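Local coordinates for glycoside hydrolase family protein (PDB 6Q2F), which hydrolyses alpha-L-rhamnosides as a glycoside hydrolase, probably releasing terminal rhamnose from glycosidic substrates, at residues Q94-V99 with W1115-T1120; A633-Q638 with A787-I792; D687-L692 with N702-W707; F894-R897 with G902-Y905. All coordinates share one frame; numbering follows the deposited sequence.

Interaction 1: Q94-V99 with W1115-T1120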
loop_
_atom_site.group_PDB
_atom_site.type_symbol
_atom_site.label_atom_id
_atom_site.label_comp_id
_atom_site.label_asym_id
_atom_site.label_seq_id
_atom_site.Cartn_x
_atom_site.Cartn_y
_atom_site.Cartn_z
ATOM N N GLN A 94 -3.344 -13.978 -19.535
ATOM C CA GLN A 94 -4.061 -14.593 -20.644
ATOM C C GLN A 94 -5.195 -13.692 -21.145
ATOM O O GLN A 94 -6.128 -13.375 -20.403
ATOM C CB GLN A 94 -4.604 -15.951 -20.214
ATOM C CG GLN A 94 -5.332 -16.673 -21.343
ATOM C CD GLN A 94 -5.357 -18.171 -21.158
ATOM O OE1 GLN A 94 -5.075 -18.923 -22.093
ATOM N NE2 GLN A 94 -5.690 -18.619 -19.948
ATOM N N THR A 95 -5.093 -13.270 -22.405
ATOM C CA THR A 95 -6.003 -12.307 -23.020
ATOM C C THR A 95 -6.256 -12.755 -24.451
ATOM O O THR A 95 -5.302 -13.116 -25.154
ATOM C CB THR A 95 -5.434 -10.877 -23.042
ATOM O OG1 THR A 95 -5.038 -10.482 -21.727
ATOM C CG2 THR A 95 -6.486 -9.907 -23.553
ATOM N N PRO A 96 -7.505 -12.730 -24.924
ATOM C CA PRO A 96 -7.759 -13.136 -26.312
ATOM C C PRO A 96 -6.958 -12.284 -27.282
ATOM O O PRO A 96 -6.691 -11.104 -27.046
ATOM C CB PRO A 96 -9.270 -12.928 -26.486
ATOM C CG PRO A 96 -9.817 -12.944 -25.064
ATOM C CD PRO A 96 -8.740 -12.328 -24.232
ATOM N N GLN A 97 -6.528 -12.919 -28.360
ATOM C CA GLN A 97 -5.766 -12.234 -29.393
ATOM C C GLN A 97 -6.741 -11.486 -30.291
ATOM O O GLN A 97 -7.574 -12.094 -30.960
ATOM C CB GLN A 97 -4.936 -13.228 -30.199
ATOM C CG GLN A 97 -3.969 -12.552 -31.151
ATOM C CD GLN A 97 -3.256 -13.541 -32.045
ATOM O OE1 GLN A 97 -2.933 -14.652 -31.626
ATOM N NE2 GLN A 97 -3.013 -13.141 -33.295
ATOM N N ILE A 98 -6.650 -10.161 -30.283
ATOM C CA ILE A 98 -7.451 -9.315 -31.153
ATOM C C ILE A 98 -6.588 -8.548 -32.124
ATOM O O ILE A 98 -7.102 -7.737 -32.899
ATOM C CB ILE A 98 -8.337 -8.363 -30.336
ATOM C CG1 ILE A 98 -7.460 -7.378 -29.566
ATOM C CG2 ILE A 98 -9.150 -9.162 -29.343
ATOM C CD1 ILE A 98 -8.225 -6.145 -29.080
ATOM N N VAL A 99 -5.289 -8.776 -32.103
ATOM C CA VAL A 99 -4.404 -8.259 -33.114
ATOM C C VAL A 99 -4.052 -9.381 -34.080
ATOM O O VAL A 99 -4.172 -10.574 -33.782
ATOM C CB VAL A 99 -3.129 -7.662 -32.497
ATOM C CG1 VAL A 99 -3.492 -6.522 -31.576
ATOM C CG2 VAL A 99 -2.346 -8.753 -31.765
ATOM N N TRP A 1115 -17.677 -5.745 -27.772
ATOM C CA TRP A 1115 -16.779 -6.873 -27.575
ATOM C C TRP A 1115 -16.011 -6.661 -26.278
ATOM O O TRP A 1115 -15.472 -5.570 -26.042
ATOM C CB TRP A 1115 -15.798 -7.016 -28.738
ATOM C CG TRP A 1115 -14.916 -8.237 -28.628
ATOM C CD1 TRP A 1115 -15.100 -9.431 -29.267
ATOM C CD2 TRP A 1115 -13.735 -8.385 -27.831
ATOM N NE1 TRP A 1115 -14.103 -10.306 -28.923
ATOM C CE2 TRP A 1115 -13.248 -9.688 -28.046
ATOM C CE3 TRP A 1115 -13.031 -7.536 -26.962
ATOM C CZ2 TRP A 1115 -12.096 -10.171 -27.421
ATOM C CZ3 TRP A 1115 -11.891 -8.021 -26.335
ATOM C CH2 TRP A 1115 -11.430 -9.327 -26.574
ATOM N N THR A 1116 -15.992 -7.690 -25.429
ATOM C CA THR A 1116 -15.117 -7.760 -24.267
ATOM C C THR A 1116 -14.520 -9.159 -24.230
ATOM O O THR A 1116 -15.065 -10.092 -24.820
ATOM C CB THR A 1116 -15.843 -7.492 -22.938
ATOM O OG1 THR A 1116 -16.816 -8.520 -22.709
ATOM C CG2 THR A 1116 -16.534 -6.115 -22.946
ATOM N N ALA A 1117 -13.409 -9.302 -23.493
ATOM C CA ALA A 1117 -12.721 -10.588 -23.414
ATOM C C ALA A 1117 -13.577 -11.643 -22.720
ATOM O O ALA A 1117 -13.742 -12.755 -23.234
ATOM C CB ALA A 1117 -11.389 -10.424 -22.691
HETATM N N MSE A 1118 -14.107 -11.323 -21.541
HETATM C CA MSE A 1118 -14.958 -12.241 -20.791
HETATM C C MSE A 1118 -16.333 -11.585 -20.635
HETATM O O MSE A 1118 -16.483 -10.388 -20.887
HETATM C CB MSE A 1118 -14.337 -12.591 -19.425
HETATM C CG MSE A 1118 -13.086 -13.485 -19.470
HETATM SE SE MSE A 1118 -13.237 -15.192 -20.430
HETATM C CE MSE A 1118 -14.684 -16.051 -19.451
ATOM N N PRO A 1119 -17.356 -12.350 -20.266
ATOM C CA PRO A 1119 -18.686 -11.744 -20.129
ATOM C C PRO A 1119 -18.735 -10.798 -18.939
ATOM O O PRO A 1119 -18.018 -10.962 -17.950
ATOM C CB PRO A 1119 -19.621 -12.947 -19.948
ATOM C CG PRO A 1119 -18.733 -14.055 -19.477
ATOM C CD PRO A 1119 -17.395 -13.815 -20.105
ATOM N N THR A 1120 -19.570 -9.772 -19.064
ATOM C CA THR A 1120 -19.626 -8.706 -18.073
ATOM C C THR A 1120 -20.940 -8.685 -17.308
ATOM O O THR A 1120 -20.938 -8.681 -16.075
ATOM C CB THR A 1120 -19.392 -7.340 -18.747
ATOM O OG1 THR A 1120 -20.445 -7.083 -19.680
ATOM C CG2 THR A 1120 -18.051 -7.314 -19.492
#

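Interaction 2: A633-Q638 with A787-I792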
loop_
_atom_site.group_PDB
_atom_site.type_symbol
_atom_site.label_atom_id
_atom_site.label_comp_id
_atom_site.label_asym_id
_atom_site.label_seq_id
_atom_site.Cartn_x
_atom_site.Cartn_y
_atom_site.Cartn_z
ATOM N N ALA A 633 7.003 12.033 1.726
ATOM C CA ALA A 633 7.200 13.189 0.860
ATOM C C ALA A 633 7.300 14.487 1.658
ATOM O O ALA A 633 8.009 15.408 1.254
ATOM C CB ALA A 633 6.069 13.278 -0.159
ATOM N N HIS A 634 6.568 14.591 2.769
ATOM C CA HIS A 634 6.651 15.797 3.589
ATOM C C HIS A 634 7.993 15.863 4.312
ATOM O O HIS A 634 8.657 16.906 4.318
ATOM C CB HIS A 634 5.499 15.842 4.606
ATOM C CG HIS A 634 4.133 15.771 3.997
ATOM N ND1 HIS A 634 3.015 15.445 4.737
ATOM C CD2 HIS A 634 3.697 15.977 2.730
ATOM C CE1 HIS A 634 1.949 15.448 3.955
ATOM N NE2 HIS A 634 2.335 15.779 2.733
ATOM N N LEU A 635 8.404 14.755 4.920
ATOM C CA LEU A 635 9.623 14.747 5.716
ATOM C C LEU A 635 10.875 14.783 4.847
ATOM O O LEU A 635 11.776 15.585 5.109
ATOM C CB LEU A 635 9.623 13.528 6.638
ATOM C CG LEU A 635 8.682 13.827 7.801
ATOM C CD1 LEU A 635 7.997 12.578 8.244
ATOM C CD2 LEU A 635 9.474 14.432 8.963
ATOM N N TYR A 636 10.941 13.968 3.789
ATOM C CA TYR A 636 12.175 13.886 3.014
ATOM C C TYR A 636 12.204 14.850 1.838
ATOM O O TYR A 636 13.199 14.878 1.110
ATOM C CB TYR A 636 12.421 12.437 2.549
ATOM C CG TYR A 636 12.742 11.540 3.724
ATOM C CD1 TYR A 636 11.721 10.983 4.489
ATOM C CD2 TYR A 636 14.075 11.277 4.098
ATOM C CE1 TYR A 636 12.009 10.184 5.580
ATOM C CE2 TYR A 636 14.371 10.488 5.211
ATOM C CZ TYR A 636 13.338 9.940 5.939
ATOM O OH TYR A 636 13.595 9.151 7.028
ATOM N N GLY A 637 11.152 15.647 1.648
ATOM C CA GLY A 637 11.196 16.748 0.708
ATOM C C GLY A 637 10.889 16.413 -0.735
ATOM O O GLY A 637 11.077 17.269 -1.604
ATOM N N GLN A 638 10.385 15.230 -1.020
ATOM C CA GLN A 638 9.985 14.889 -2.366
ATOM C C GLN A 638 8.804 15.749 -2.793
ATOM O O GLN A 638 8.711 16.131 -3.915
ATOM C CB GLN A 638 9.671 13.418 -2.511
ATOM C CG GLN A 638 10.847 12.511 -2.309
ATOM C CD GLN A 638 10.950 11.998 -0.907
ATOM O OE1 GLN A 638 10.473 12.610 0.022
ATOM N NE2 GLN A 638 11.538 10.864 -0.760
ATOM N N ALA A 787 9.115 20.825 6.781
ATOM C CA ALA A 787 8.180 20.245 7.724
ATOM C C ALA A 787 8.530 20.737 9.121
ATOM O O ALA A 787 9.708 20.850 9.478
ATOM C CB ALA A 787 8.233 18.720 7.657
ATOM N N ARG A 788 7.502 21.068 9.898
ATOM C CA ARG A 788 7.689 21.767 11.163
ATOM C C ARG A 788 6.582 21.331 12.106
ATOM O O ARG A 788 5.401 21.514 11.800
ATOM C CB ARG A 788 7.657 23.286 10.964
ATOM C CG ARG A 788 7.477 24.087 12.258
ATOM C CD ARG A 788 7.396 25.587 11.980
ATOM N NE ARG A 788 8.609 26.077 11.344
ATOM C CZ ARG A 788 9.690 26.462 12.017
ATOM N NH1 ARG A 788 9.703 26.411 13.350
ATOM N NH2 ARG A 788 10.758 26.890 11.362
ATOM N N TYR A 789 6.951 20.791 13.260
ATOM C CA TYR A 789 5.983 20.219 14.179
ATOM C C TYR A 789 6.101 20.855 15.560
ATOM O O TYR A 789 7.207 21.167 16.030
ATOM C CB TYR A 789 6.193 18.715 14.300
ATOM C CG TYR A 789 6.313 18.031 12.960
ATOM C CD1 TYR A 789 5.176 17.647 12.266
ATOM C CD2 TYR A 789 7.555 17.777 12.387
ATOM C CE1 TYR A 789 5.264 17.013 11.029
ATOM C CE2 TYR A 789 7.661 17.120 11.149
ATOM C CZ TYR A 789 6.506 16.757 10.483
ATOM O OH TYR A 789 6.580 16.144 9.261
ATOM N N LYS A 790 4.941 20.982 16.217
ATOM C CA LYS A 790 4.876 21.416 17.605
ATOM C C LYS A 790 5.284 20.316 18.569
ATOM O O LYS A 790 5.749 20.618 19.673
ATOM C CB LYS A 790 3.459 21.883 17.968
ATOM C CG LYS A 790 2.847 22.851 16.987
ATOM C CD LYS A 790 3.666 24.111 16.834
ATOM C CE LYS A 790 3.852 24.852 18.145
ATOM N NZ LYS A 790 4.607 26.122 17.903
ATOM N N THR A 791 5.117 19.050 18.193
ATOM C CA THR A 791 5.366 17.973 19.140
ATOM C C THR A 791 5.551 16.654 18.405
ATOM O O THR A 791 5.113 16.484 17.261
ATOM C CB THR A 791 4.221 17.836 20.142
ATOM O OG1 THR A 791 4.572 16.862 21.125
ATOM C CG2 THR A 791 2.972 17.362 19.421
ATOM N N ILE A 792 6.215 15.728 19.085
ATOM C CA ILE A 792 6.262 14.324 18.714
ATOM C C ILE A 792 5.225 13.620 19.562
ATOM O O ILE A 792 5.133 13.870 20.767
ATOM C CB ILE A 792 7.660 13.719 18.962
ATOM C CG1 ILE A 792 8.667 14.236 17.935
ATOM C CG2 ILE A 792 7.601 12.194 18.937
ATOM C CD1 ILE A 792 10.119 13.918 18.285
#

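Interaction 3: D687-L692 with N702-W707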
loop_
_atom_site.group_PDB
_atom_site.type_symbol
_atom_site.label_atom_id
_atom_site.label_comp_id
_atom_site.label_asym_id
_atom_site.label_seq_id
_atom_site.Cartn_x
_atom_site.Cartn_y
_atom_site.Cartn_z
ATOM N N ASP A 687 -11.720 -1.548 -33.580
ATOM C CA ASP A 687 -13.036 -2.124 -33.878
ATOM C C ASP A 687 -13.703 -2.725 -32.647
ATOM O O ASP A 687 -14.930 -2.669 -32.518
ATOM C CB ASP A 687 -12.925 -3.191 -34.973
ATOM C CG ASP A 687 -11.780 -4.195 -34.722
ATOM O OD1 ASP A 687 -11.295 -4.310 -33.581
ATOM O OD2 ASP A 687 -11.369 -4.883 -35.679
ATOM N N LYS A 688 -12.931 -3.310 -31.737
ATOM C CA LYS A 688 -13.510 -4.004 -30.590
ATOM C C LYS A 688 -13.774 -2.997 -29.473
ATOM O O LYS A 688 -12.837 -2.467 -28.863
ATOM C CB LYS A 688 -12.596 -5.140 -30.145
ATOM C CG LYS A 688 -12.810 -6.395 -31.036
ATOM C CD LYS A 688 -11.883 -7.526 -30.695
ATOM C CE LYS A 688 -12.211 -8.764 -31.558
ATOM N NZ LYS A 688 -11.951 -8.525 -33.004
ATOM N N LYS A 689 -15.053 -2.717 -29.219
ATOM C CA LYS A 689 -15.429 -1.760 -28.168
ATOM C C LYS A 689 -16.305 -2.459 -27.133
ATOM O O LYS A 689 -17.175 -3.235 -27.503
ATOM C CB LYS A 689 -16.165 -0.555 -28.762
ATOM C CG LYS A 689 -15.410 0.186 -29.853
ATOM C CD LYS A 689 -16.373 1.006 -30.712
ATOM C CE LYS A 689 -15.743 1.362 -32.064
ATOM N NZ LYS A 689 -14.572 2.275 -31.873
ATOM N N PRO A 690 -16.071 -2.196 -25.836
ATOM C CA PRO A 690 -15.004 -1.343 -25.320
ATOM C C PRO A 690 -13.633 -2.009 -25.377
ATOM O O PRO A 690 -12.637 -1.329 -25.175
ATOM C CB PRO A 690 -15.422 -1.097 -23.867
ATOM C CG PRO A 690 -16.213 -2.304 -23.513
ATOM C CD PRO A 690 -16.965 -2.660 -24.766
ATOM N N GLY A 691 -13.585 -3.309 -25.669
ATOM C CA GLY A 691 -12.306 -3.945 -25.947
ATOM C C GLY A 691 -11.581 -4.570 -24.766
ATOM O O GLY A 691 -12.208 -5.135 -23.868
ATOM N N LEU A 692 -10.249 -4.504 -24.769
ATOM C CA LEU A 692 -9.455 -5.187 -23.754
ATOM C C LEU A 692 -9.558 -4.504 -22.394
ATOM O O LEU A 692 -9.799 -3.299 -22.295
ATOM C CB LEU A 692 -7.996 -5.219 -24.160
ATOM C CG LEU A 692 -7.619 -5.924 -25.447
ATOM C CD1 LEU A 692 -6.120 -5.741 -25.622
ATOM C CD2 LEU A 692 -7.999 -7.365 -25.393
ATOM N N ASN A 702 -9.512 4.364 -20.913
ATOM C CA ASN A 702 -8.749 4.508 -22.151
ATOM C C ASN A 702 -9.667 5.073 -23.233
ATOM O O ASN A 702 -10.818 5.438 -22.974
ATOM C CB ASN A 702 -8.089 3.188 -22.589
ATOM C CG ASN A 702 -9.104 2.078 -22.914
ATOM O OD1 ASN A 702 -10.263 2.330 -23.262
ATOM N ND2 ASN A 702 -8.652 0.834 -22.796
ATOM N N ARG A 703 -9.145 5.170 -24.458
ATOM C CA ARG A 703 -9.853 5.873 -25.523
ATOM C C ARG A 703 -11.107 5.152 -25.987
ATOM O O ARG A 703 -11.918 5.753 -26.711
ATOM C CB ARG A 703 -8.929 6.090 -26.711
ATOM C CG ARG A 703 -8.346 4.813 -27.344
ATOM C CD ARG A 703 -7.448 5.246 -28.461
ATOM N NE ARG A 703 -6.669 4.148 -29.022
ATOM C CZ ARG A 703 -7.038 3.501 -30.115
ATOM N NH1 ARG A 703 -8.169 3.858 -30.719
ATOM N NH2 ARG A 703 -6.299 2.503 -30.582
ATOM N N GLN A 704 -11.277 3.888 -25.610
ATOM C CA GLN A 704 -12.495 3.145 -25.892
ATOM C C GLN A 704 -13.581 3.358 -24.840
ATOM O O GLN A 704 -14.722 2.946 -25.062
ATOM C CB GLN A 704 -12.178 1.641 -25.998
ATOM C CG GLN A 704 -11.178 1.256 -27.096
ATOM C CD GLN A 704 -11.724 1.429 -28.503
ATOM O OE1 GLN A 704 -12.242 2.476 -28.867
ATOM N NE2 GLN A 704 -11.594 0.390 -29.306
ATOM N N GLU A 705 -13.259 3.960 -23.681
ATOM C CA GLU A 705 -14.307 4.267 -22.711
ATOM C C GLU A 705 -15.420 5.065 -23.388
ATOM O O GLU A 705 -15.164 5.875 -24.282
ATOM C CB GLU A 705 -13.714 5.037 -21.517
ATOM C CG GLU A 705 -14.688 5.391 -20.366
ATOM C CD GLU A 705 -15.407 4.188 -19.760
ATOM O OE1 GLU A 705 -16.367 3.682 -20.384
ATOM O OE2 GLU A 705 -15.041 3.753 -18.649
ATOM N N SER A 706 -16.667 4.813 -22.980
ATOM C CA SER A 706 -17.800 5.437 -23.665
ATOM C C SER A 706 -17.746 6.960 -23.558
ATOM O O SER A 706 -18.006 7.673 -24.535
ATOM C CB SER A 706 -19.123 4.903 -23.108
ATOM O OG SER A 706 -19.104 4.858 -21.697
ATOM N N TRP A 707 -17.373 7.479 -22.390
ATOM C CA TRP A 707 -17.262 8.916 -22.185
ATOM C C TRP A 707 -15.835 9.425 -22.387
ATOM O O TRP A 707 -15.505 10.529 -21.929
ATOM C CB TRP A 707 -17.774 9.285 -20.789
ATOM C CG TRP A 707 -17.228 8.414 -19.685
ATOM C CD1 TRP A 707 -17.705 7.192 -19.296
ATOM C CD2 TRP A 707 -16.122 8.706 -18.818
ATOM N NE1 TRP A 707 -16.953 6.699 -18.247
ATOM C CE2 TRP A 707 -15.980 7.612 -17.932
ATOM C CE3 TRP A 707 -15.247 9.789 -18.695
ATOM C CZ2 TRP A 707 -14.989 7.567 -16.937
ATOM C CZ3 TRP A 707 -14.270 9.747 -17.712
ATOM C CH2 TRP A 707 -14.145 8.634 -16.843
HETATM O O HOH W 1 -10.066 -1.329 -24.110
#

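Interaction 4: F894-R897 with G902-Y905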
loop_
_atom_site.group_PDB
_atom_site.type_symbol
_atom_site.label_atom_id
_atom_site.label_comp_id
_atom_site.label_asym_id
_atom_site.label_seq_id
_atom_site.Cartn_x
_atom_site.Cartn_y
_atom_site.Cartn_z
ATOM N N PHE A 894 -9.126 17.530 6.323
ATOM C CA PHE A 894 -8.571 18.689 5.644
ATOM C C PHE A 894 -7.090 18.493 5.381
ATOM O O PHE A 894 -6.399 17.753 6.092
ATOM C CB PHE A 894 -8.755 19.967 6.474
ATOM C CG PHE A 894 -7.816 20.050 7.653
ATOM C CD1 PHE A 894 -8.057 19.313 8.797
ATOM C CD2 PHE A 894 -6.694 20.863 7.611
ATOM C CE1 PHE A 894 -7.205 19.407 9.895
ATOM C CE2 PHE A 894 -5.842 20.962 8.699
ATOM C CZ PHE A 894 -6.101 20.231 9.842
ATOM N N VAL A 895 -6.612 19.207 4.360
ATOM C CA VAL A 895 -5.193 19.412 4.116
ATOM C C VAL A 895 -4.912 20.901 4.210
ATOM O O VAL A 895 -5.730 21.734 3.771
ATOM C CB VAL A 895 -4.750 18.855 2.751
ATOM C CG1 VAL A 895 -3.274 19.126 2.543
ATOM C CG2 VAL A 895 -5.039 17.341 2.681
ATOM N N HIS A 896 -3.748 21.227 4.770
ATOM C CA HIS A 896 -3.269 22.594 4.918
ATOM C C HIS A 896 -1.945 22.689 4.187
ATOM O O HIS A 896 -0.990 21.990 4.540
ATOM C CB HIS A 896 -3.097 22.973 6.399
ATOM C CG HIS A 896 -2.683 24.394 6.636
ATOM N ND1 HIS A 896 -2.469 24.907 7.904
ATOM C CD2 HIS A 896 -2.441 25.411 5.776
ATOM C CE1 HIS A 896 -2.093 26.171 7.810
ATOM N NE2 HIS A 896 -2.090 26.508 6.532
ATOM N N ARG A 897 -1.892 23.542 3.172
ATOM C CA ARG A 897 -0.678 23.832 2.424
ATOM C C ARG A 897 -0.237 25.257 2.723
ATOM O O ARG A 897 -1.071 26.127 2.988
ATOM C CB ARG A 897 -0.940 23.649 0.919
ATOM C CG ARG A 897 -1.132 22.179 0.526
ATOM C CD ARG A 897 0.095 21.749 -0.223
ATOM N NE ARG A 897 0.502 20.433 0.143
ATOM C CZ ARG A 897 1.679 19.928 -0.165
ATOM N NH1 ARG A 897 2.574 20.654 -0.835
ATOM N NH2 ARG A 897 1.952 18.701 0.217
ATOM N N GLY A 902 0.744 32.563 1.169
ATOM C CA GLY A 902 -0.391 32.367 2.053
ATOM C C GLY A 902 -0.739 30.901 2.232
ATOM O O GLY A 902 0.061 30.014 1.975
ATOM N N GLU A 903 -1.957 30.670 2.722
ATOM C CA GLU A 903 -2.423 29.344 3.098
ATOM C C GLU A 903 -3.413 28.818 2.068
ATOM O O GLU A 903 -4.131 29.586 1.428
ATOM C CB GLU A 903 -3.118 29.375 4.461
ATOM C CG GLU A 903 -2.461 30.305 5.436
ATOM C CD GLU A 903 -1.029 29.917 5.668
ATOM O OE1 GLU A 903 -0.792 28.721 5.951
ATOM O OE2 GLU A 903 -0.150 30.789 5.550
ATOM N N ILE A 904 -3.449 27.497 1.931
ATOM C CA ILE A 904 -4.471 26.809 1.160
ATOM C C ILE A 904 -5.007 25.688 2.033
ATOM O O ILE A 904 -4.239 24.819 2.454
ATOM C CB ILE A 904 -3.924 26.239 -0.151
ATOM C CG1 ILE A 904 -3.359 27.350 -1.029
ATOM C CG2 ILE A 904 -5.026 25.460 -0.874
ATOM C CD1 ILE A 904 -2.503 26.782 -2.147
ATOM N N TYR A 905 -6.308 25.727 2.337
ATOM C CA TYR A 905 -6.972 24.621 3.013
ATOM C C TYR A 905 -7.805 23.850 2.012
ATOM O O TYR A 905 -8.506 24.441 1.190
ATOM C CB TYR A 905 -7.858 25.102 4.165
ATOM C CG TYR A 905 -7.092 25.589 5.358
ATOM C CD1 TYR A 905 -6.600 26.889 5.392
ATOM C CD2 TYR A 905 -6.867 24.770 6.457
ATOM C CE1 TYR A 905 -5.898 27.371 6.482
ATOM C CE2 TYR A 905 -6.152 25.250 7.562
ATOM C CZ TYR A 905 -5.681 26.555 7.561
ATOM O OH TYR A 905 -4.985 27.065 8.631
#

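Interaction 1: Q94-V99 with W1115-T1120
A chi1 of -176° sends the indole of Trp1115 away from its own backbone N, which carries the benzene end of the ring toward Pro96 and Ile98, and Ile98 answers with its CG1 wedged between backbone N and carbonyl carbon (chi1 65°), a setting that leaves the CG2 methyl to meet the ring. CG2 of Ile98 rests 3.6 Å from CH2 of Trp1115 and reaches the neighbouring CZ2 as well, approaching the outer benzene corner at a slant. Pro96 comes to the same end of the indole from its edge, with CB 4.1 Å from CZ2 of Trp1115. The other flank of the pyrrolidine turns to Ala1117, whose CB methyl lies 3.6 Å from CD of Pro96 and also packs on CG. Ala1117 in turn folds back over its own neighbour, its backbone N lying 3.4 Å above the plane of the Trp1115 ring, offset toward the rim.

The 94-99 loop follows strand 85-91 of the (beta/alpha)8 barrel, whereas 1115-1120 lies in a C-terminal region resembling the galactose-binding domains of family 2 glycosidases, so the contact probably joins two domains. Asn65 grips the backbone of both Pro96 and Ile98, and Lys688 makes a cation-pi contact with Trp1115. Pro96 and Ile98 carbons meet the indole and the Ala1117 methyl meets the proline ring, so direct adhesion rests on shape and dispersion, while polar anchoring comes from surrounding residues.

Interaction 2: A633-Q638 with A787-I792
Leu635 and Tyr789 make the apolar part of this contact. The CD2 methyl of Leu635 lies 3.9 Å from CE2 of Tyr789, approaching the ring at a slant, and the same methyl stands 3.4 Å from the phenol OH of Tyr789, with CG of Leu635 hardly farther from that oxygen. Tyr789 reaches this place because its CG stands anti to the carbonyl carbon (chi1 -49°), throwing the ring from the strand toward the helix. Beyond the pair, Leu635 also packs on Met596 and Leu773. With an alanine in place of Leu635, the phenol end of Tyr789 would probably lose its aliphatic neighbour, and a gap would be likely to open between it and Leu773.

The helix 620-636 is one of those surrounding the (beta/alpha)8 barrel, while strand 788-794 runs parallel to 734-737 and 818-820 in the sheet of a separate alpha/beta domain; the contact thus lies where two domains meet, at the C-terminal end of the barrel helix. There the chain leaves helical geometry at Gly637, with positive phi.

The backbone contributes a looser touch, CB of Ala787 sitting 3.8 Å from O of His634. Polar ties are indirect: Asp763 bonds OH of Tyr789 through one carboxylate oxygen and ND1 of His634 through the other, and the hydroxyl of Ser785 bonds both His634 O and Ala787 N.

Interaction 3: D687-L692 with N702-W707
Gln704 lies against the chain from Lys688 to Pro690. Its CB is pressed to 3.1 Å from the carbonyl O of Pro690, and a bend at chi2 (-69°) turns the amide back toward Lys688, bringing NE2 of Gln704 to 3.1 Å from O of Lys688. CG of Lys689 packs beside that amide, 3.9 Å from NE2 of Gln704, the two side chains crossing at about a right angle. NE2 of Gln704 bonds O of Asp686, an oxygen that NZ of Lys689 also holds. A leucine at Gln704 would probably leave the Asp686 carbonyl with one donor fewer and the Lys689 chain less firmly placed.

Both segments lie in the excursion that follows the last parallel strand of the barrel, 674-677. Here a type I beta turn from Asn702 to Glu705 combines with an Asx turn, in which OD1 of Asn702 accepts from N of Gln704 at 3.0 Å, the donor standing well above the carbonyl plane.

Asn702 also bridges the segments through a water, ND2 of Asn702 donating to it at 2.9 Å while the water donates to O of Pro690 and O of Leu692. A cis peptide precedes Pro690, and O of Gln704 accepts from the indole of Trp1098.

Interaction 4: F894-R897 with G902-Y905
His896 and Glu903 form the shortest polar link between the two strands: NE2 of His896 donates to OE1 of Glu903 at 2.6 Å, with an N-H...O angle of 151°. The acceptor is the anti lone pair of the carboxylate and lies close to the imidazole plane, although the carboxylate itself is turned nearly perpendicular to the ring. OE1 of Glu903 also forms a salt bridge with Arg898, and ND1 of His896 is bonded to Asp880.

Arg897 and Ile904 are the hydrogen-bonded pair of this antiparallel beta hairpin. N of Arg897 donates to O of Ile904 at 2.8 Å, and N of Ile904 returns a bond to O of Arg897 at 2.9 Å. His896 and Tyr905 form the adjacent non-hydrogen-bonded pair, where CA-H...O contacts fill in; CA of Tyr905 lies 3.2 Å from O of Val895.

On that face of the sheet the rings stack. The extended first torsion of His896 (chi1 -177°) lays the imidazole over Tyr905, centroids 4.1 Å apart and planes inclined by 21°. OH of Tyr905 sits over the imidazole near its rim, 3.1 Å from CE1 of His896, and is bonded to the second oxygen of Asp880. Phe894 runs alongside, its CD2 4.1 Å from CD2 of Tyr905. On the opposite face, CB of Arg897 meets CB of Ile904.

Gripped at both nitrogens by carboxylates, the imidazole is fixed in rotation, and such surroundings would probably stabilise its protonated form.

Overall arrangement
From the N terminus, the 94-99 loop of the barrel waits some thousand residues for its partner at 1115-1120, so interaction 1 encloses the other three. Within that span interaction 2 joins a barrel helix to the later alpha/beta domain, and the short loop of interaction 3 falls inside it. Interaction 4, a local hairpin in the large antiparallel sheet, opens only after interaction 2 has closed; no two loops cross. Interactions 1 and 3 adjoin, strands 690-691 and 1115-1116 pairing in parallel and Ile98 packing on Lys688. Interactions 2 and 4 touch where His634 meets Arg897, about 34 Å and 36 Å (nearest atoms) from interaction 1.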